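Local coordinates for malonyl CoA-acyl carrier protein transacylase (Burkholderia pseudomallei 1710b, PDB 3EZO) that probably transfers the malonyl group from malonyl-CoA to the holo form of the acyl carrier protein, at residues P91-G96 against A271-T276. Residues are numbered along the deposited sequence; the frame is centred on the assembly and turned at random.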
loop_
_atom_site.group_PDB
_atom_site.type_symbol
_atom_site.label_atom_id
_atom_site.label_comp_id
_atom_site.label_asym_id
_atom_site.label_seq_id
_atom_site.Cartn_x
_atom_site.Cartn_y
_atom_site.Cartn_z
ATOM N N PRO A 91 -0.148 -9.488 -15.712
ATOM C CA PRO A 91 -1.493 -8.981 -15.543
ATOM C C PRO A 91 -1.795 -7.866 -16.537
ATOM O O PRO A 91 -0.888 -7.292 -17.135
ATOM C CB PRO A 91 -1.497 -8.459 -14.112
ATOM C CG PRO A 91 -0.063 -8.141 -13.845
ATOM C CD PRO A 91 0.709 -9.176 -14.568
ATOM N N SER A 92 -3.072 -7.597 -16.764
ATOM C CA SER A 92 -3.434 -6.551 -17.717
ATOM C C SER A 92 -3.513 -5.165 -17.059
ATOM O O SER A 92 -3.500 -4.150 -17.744
ATOM C CB SER A 92 -4.739 -6.885 -18.419
ATOM O OG SER A 92 -5.727 -7.314 -17.505
ATOM N N ILE A 93 -3.621 -5.146 -15.735
ATOM C CA ILE A 93 -3.709 -3.921 -14.974
ATOM C C ILE A 93 -3.256 -4.207 -13.547
ATOM O O ILE A 93 -3.483 -5.287 -13.028
ATOM C CB ILE A 93 -5.140 -3.296 -15.037
ATOM C CG1 ILE A 93 -5.152 -1.878 -14.417
ATOM C CG2 ILE A 93 -6.158 -4.189 -14.391
ATOM C CD1 ILE A 93 -6.415 -1.017 -14.850
ATOM N N VAL A 94 -2.565 -3.242 -12.946
ATOM C CA VAL A 94 -2.099 -3.370 -11.592
ATOM C C VAL A 94 -2.441 -2.132 -10.767
ATOM O O VAL A 94 -2.765 -1.088 -11.321
ATOM C CB VAL A 94 -0.593 -3.595 -11.561
ATOM C CG1 VAL A 94 -0.243 -4.983 -12.218
ATOM C CG2 VAL A 94 0.137 -2.434 -12.267
ATOM N N ALA A 95 -2.385 -2.299 -9.446
ATOM C CA ALA A 95 -2.518 -1.221 -8.480
ATOM C C ALA A 95 -1.921 -1.747 -7.181
ATOM O O ALA A 95 -1.723 -2.970 -7.005
ATOM C CB ALA A 95 -4.015 -0.851 -8.276
ATOM N N GLY A 96 -1.623 -0.841 -6.270
ATOM C CA GLY A 96 -1.220 -1.215 -4.903
ATOM C C GLY A 96 -1.616 -0.165 -3.877
ATOM O O GLY A 96 -1.794 1.007 -4.204
ATOM N N ALA A 271 -12.410 -3.479 -12.201
ATOM C CA ALA A 271 -13.617 -4.192 -12.587
ATOM C C ALA A 271 -14.275 -3.609 -13.836
ATOM O O ALA A 271 -14.742 -4.371 -14.682
ATOM C CB ALA A 271 -14.611 -4.193 -11.467
ATOM N N ARG A 272 -14.337 -2.274 -13.950
ATOM C CA ARG A 272 -14.969 -1.634 -15.137
ATOM C C ARG A 272 -14.142 -1.850 -16.394
ATOM O O ARG A 272 -14.645 -1.671 -17.487
ATOM C CB ARG A 272 -15.216 -0.113 -14.946
ATOM C CG ARG A 272 -16.324 0.185 -13.978
ATOM C CD ARG A 272 -16.829 1.631 -14.089
ATOM N NE ARG A 272 -15.690 2.487 -13.859
ATOM C CZ ARG A 272 -15.270 2.858 -12.656
ATOM N NH1 ARG A 272 -15.938 2.500 -11.568
ATOM N NH2 ARG A 272 -14.187 3.613 -12.552
ATOM N N GLU A 273 -12.882 -2.245 -16.260
ATOM C CA GLU A 273 -12.105 -2.609 -17.440
ATOM C C GLU A 273 -12.399 -4.038 -17.903
ATOM O O GLU A 273 -11.764 -4.531 -18.832
ATOM C CB GLU A 273 -10.598 -2.459 -17.181
ATOM C CG GLU A 273 -10.138 -1.014 -16.957
ATOM C CD GLU A 273 -10.313 -0.161 -18.183
ATOM O OE1 GLU A 273 -10.011 -0.681 -19.280
ATOM O OE2 GLU A 273 -10.735 1.017 -18.056
ATOM N N GLY A 274 -13.334 -4.711 -17.266
ATOM C CA GLY A 274 -13.688 -6.079 -17.681
ATOM C C GLY A 274 -12.769 -7.147 -17.070
ATOM O O GLY A 274 -12.780 -8.291 -17.511
ATOM N N VAL A 275 -11.965 -6.760 -16.074
ATOM C CA VAL A 275 -11.239 -7.704 -15.254
ATOM C C VAL A 275 -12.165 -8.305 -14.203
ATOM O O VAL A 275 -12.814 -7.594 -13.442
ATOM C CB VAL A 275 -10.047 -7.022 -14.517
ATOM C CG1 VAL A 275 -9.309 -8.051 -13.595
ATOM C CG2 VAL A 275 -9.107 -6.378 -15.496
ATOM N N THR A 276 -12.234 -9.625 -14.161
ATOM C CA THR A 276 -13.024 -10.345 -13.178
ATOM C C THR A 276 -12.127 -11.091 -12.189
ATOM O O THR A 276 -12.576 -11.457 -11.113
ATOM C CB THR A 276 -13.933 -11.364 -13.889
ATOM O OG1 THR A 276 -13.118 -12.205 -14.723
ATOM C CG2 THR A 276 -14.949 -10.613 -14.799
#
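Ile-93 and Val-275 meet through single methyl groups, where the turn that ends a helix of the acyltransferase fold packs against its parallel beta-sheet. Segment 91-96 leads into strand 93-96 of that sheet. Val-275 lies on the link from helix 263-272 to strand 277-281. Strand 11-15 runs between these two strands in the sheet, and Ala-12 from it touches both side chains.

The apolar contact is small, and the two segments together bury 115 Å². CG2 of Ile-93 stands 3.8 Å from CG2 of Val-275. In Ile-93, CG1 is anti to the backbone N (chi1 -171°), and CD1 continues the extended chain (chi2 162°) toward Glu-273. There CD1 makes a looser approach, 4.3 Å, to CG of Glu-273, in the aliphatic part of that side chain.

The helix end is shaped by backbone bonding. Gly-274 takes a positive phi (85°) and closes a Schellman motif, and its N bonds to O of Ala-271 at 3.0 Å. The turn brings Val-275 round to face the sheet.

No hydrogen bond joins the two segments. OG of Ser-92 hydrogen-bonds instead to the carbonyl O of Phe-11 on the neighbouring strand. Further along, strand 93-96 ends at Gly-96, consistent with the start of a nucleophile elbow that would carry the predicted active-site Ser-98. The contact itself lies away from that site. Near the start of segment 91-96, OG of Ser-92 lies in van der Waals range of CG2 of Val-275, at 4.0 Å, the methyl that also meets Ile-93.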